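Local coordinates for protein argonaute (Aquifex aeolicus, PDB 1YVU) that uses short single-stranded DNA guides to bind complementary RNA targets and cleave them with the help of divalent metal ions, at residues 188-193 with 219-224. Sequence-based numbering, arbitrary orientation.
Sequences IGIDFV and HKSSKK
Ile190 lays its longer branch over one face of the His219 imidazole. CG1 stands 3.9 Å from the centroid of the His219 ring and 16° off the ring normal, which fits a CH-pi contact. The placement is slightly offset toward the rim, since the nearest ring atom is CG of His219, 3.7 Å from CG1 of Ile190. CD1 continues along the branch toward the root of the ring, 3.9 Å from CB of His219, while CG2 approaches the far end of the imidazole more loosely, near NE2. The first torsion of Ile190 (chi1 -53°) sets CG1 anti to the carbonyl carbon, and from there the branch reaches the ring. Trp40, in the N-terminal domain, also stacks its ring with the imidazole, so an alanine at His219 would probably leave both the Ile190 branch and the Trp40 ring without a flat partner. Beside this CH-pi contact, N of Gly189 donates to OG of Ser221 at 3.2 Å, a bent bond with an N-H...O angle of 139°. OG of Ser222 turns back to O of His219 at 2.7 Å, standing above the carbonyl plane. The arrangement is loop-to-helix packing within the PAZ domain, joining the loop between strands 184-187 and 194-201 to the segment 219-224 on helix 220-231, away from the catalytic PIWI site.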
loop_
_atom_site.group_PDB
_atom_site.type_symbol
_atom_site.label_atom_id
_atom_site.label_comp_id
_atom_site.label_asym_id
_atom_site.label_seq_id
_atom_site.Cartn_x
_atom_site.Cartn_y
_atom_site.Cartn_z
ATOM N N ILE A 188 9.867 -3.055 -20.094
ATOM C CA ILE A 188 9.802 -1.738 -20.742
ATOM C C ILE A 188 8.455 -1.152 -21.203
ATOM O O ILE A 188 7.990 -0.150 -20.619
ATOM C CB ILE A 188 10.938 -1.550 -21.813
ATOM C CG1 ILE A 188 12.306 -1.668 -21.111
ATOM C CG2 ILE A 188 10.833 -0.156 -22.494
ATOM C CD1 ILE A 188 13.529 -1.450 -21.990
ATOM N N GLY A 189 7.854 -1.732 -22.241
ATOM C CA GLY A 189 6.574 -1.222 -22.713
ATOM C C GLY A 189 5.365 -1.792 -21.965
ATOM O O GLY A 189 4.244 -1.726 -22.470
ATOM N N ILE A 190 5.599 -2.359 -20.771
ATOM C CA ILE A 190 4.558 -2.979 -19.935
ATOM C C ILE A 190 4.313 -2.300 -18.553
ATOM O O ILE A 190 5.240 -2.104 -17.771
ATOM C CB ILE A 190 4.854 -4.524 -19.756
ATOM C CG1 ILE A 190 5.046 -5.192 -21.136
ATOM C CG2 ILE A 190 3.739 -5.232 -18.978
ATOM C CD1 ILE A 190 5.270 -6.721 -21.157
ATOM N N ASP A 191 3.029 -2.018 -18.275
ATOM C CA ASP A 191 2.499 -1.380 -17.044
ATOM C C ASP A 191 2.520 -2.346 -15.822
ATOM O O ASP A 191 1.629 -2.316 -14.960
ATOM C CB ASP A 191 1.023 -0.987 -17.334
ATOM C CG ASP A 191 0.768 0.520 -17.293
ATOM O OD1 ASP A 191 1.287 1.217 -16.394
ATOM O OD2 ASP A 191 -0.025 0.975 -18.157
ATOM N N PHE A 192 3.576 -3.129 -15.699
ATOM C CA PHE A 192 3.629 -4.129 -14.640
ATOM C C PHE A 192 4.894 -4.161 -13.774
ATOM O O PHE A 192 5.994 -4.052 -14.278
ATOM C CB PHE A 192 3.313 -5.510 -15.286
ATOM C CG PHE A 192 3.482 -6.693 -14.376
ATOM C CD1 PHE A 192 2.600 -6.905 -13.312
ATOM C CD2 PHE A 192 4.556 -7.583 -14.576
ATOM C CE1 PHE A 192 2.779 -7.995 -12.430
ATOM C CE2 PHE A 192 4.761 -8.681 -13.715
ATOM C CZ PHE A 192 3.872 -8.892 -12.635
ATOM N N VAL A 193 4.712 -4.367 -12.468
ATOM C CA VAL A 193 5.819 -4.463 -11.515
ATOM C C VAL A 193 5.590 -5.738 -10.686
ATOM O O VAL A 193 4.486 -5.963 -10.161
ATOM C CB VAL A 193 5.923 -3.195 -10.581
ATOM C CG1 VAL A 193 6.892 -3.422 -9.407
ATOM C CG2 VAL A 193 6.377 -1.994 -11.384
ATOM N N HIS A 219 2.450 -8.439 -25.191
ATOM C CA HIS A 219 2.864 -7.120 -25.688
ATOM C C HIS A 219 3.953 -7.226 -26.743
ATOM O O HIS A 219 4.559 -8.278 -26.903
ATOM C CB HIS A 219 3.386 -6.256 -24.544
ATOM C CG HIS A 219 2.332 -5.779 -23.586
ATOM N ND1 HIS A 219 1.994 -4.441 -23.460
ATOM C CD2 HIS A 219 1.609 -6.431 -22.648
ATOM C CE1 HIS A 219 1.121 -4.300 -22.485
ATOM N NE2 HIS A 219 0.864 -5.493 -21.976
ATOM N N LYS A 220 4.226 -6.102 -27.407
ATOM C CA LYS A 220 5.219 -5.976 -28.488
ATOM C C LYS A 220 6.697 -6.040 -28.069
ATOM O O LYS A 220 7.485 -6.736 -28.721
ATOM C CB LYS A 220 4.954 -4.682 -29.263
ATOM C CG LYS A 220 5.735 -4.504 -30.555
ATOM C CD LYS A 220 5.625 -3.057 -30.997
ATOM C CE LYS A 220 6.234 -2.825 -32.366
ATOM N NZ LYS A 220 6.006 -1.423 -32.811
ATOM N N SER A 221 7.086 -5.306 -27.014
ATOM C CA SER A 221 8.479 -5.317 -26.534
ATOM C C SER A 221 8.939 -6.719 -26.092
ATOM O O SER A 221 10.096 -7.077 -26.294
ATOM C CB SER A 221 8.765 -4.217 -25.472
ATOM O OG SER A 221 7.799 -4.113 -24.441
ATOM N N SER A 222 7.986 -7.536 -25.633
ATOM C CA SER A 222 8.228 -8.912 -25.211
ATOM C C SER A 222 8.311 -9.877 -26.411
ATOM O O SER A 222 9.032 -10.876 -26.335
ATOM C CB SER A 222 7.176 -9.374 -24.193
ATOM O OG SER A 222 5.839 -9.130 -24.625
ATOM N N LYS A 223 7.599 -9.568 -27.513
ATOM C CA LYS A 223 7.642 -10.362 -28.765
ATOM C C LYS A 223 9.064 -10.203 -29.254
ATOM O O LYS A 223 9.793 -11.191 -29.377
ATOM C CB LYS A 223 6.697 -9.813 -29.867
ATOM C CG LYS A 223 5.217 -10.197 -29.738
ATOM C CD LYS A 223 4.345 -9.886 -30.987
ATOM C CE LYS A 223 2.843 -10.252 -30.718
ATOM N NZ LYS A 223 1.818 -9.829 -31.745
ATOM N N LYS A 224 9.481 -8.934 -29.306
ATOM C CA LYS A 224 10.812 -8.507 -29.740
ATOM C C LYS A 224 11.974 -8.929 -28.841
ATOM O O LYS A 224 13.126 -8.925 -29.277
ATOM C CB LYS A 224 10.853 -6.987 -29.963
ATOM C CG LYS A 224 10.377 -6.518 -31.355
ATOM C CD LYS A 224 10.737 -5.046 -31.581
ATOM C CE LYS A 224 9.762 -4.355 -32.548
ATOM N NZ LYS A 224 9.802 -2.842 -32.481
#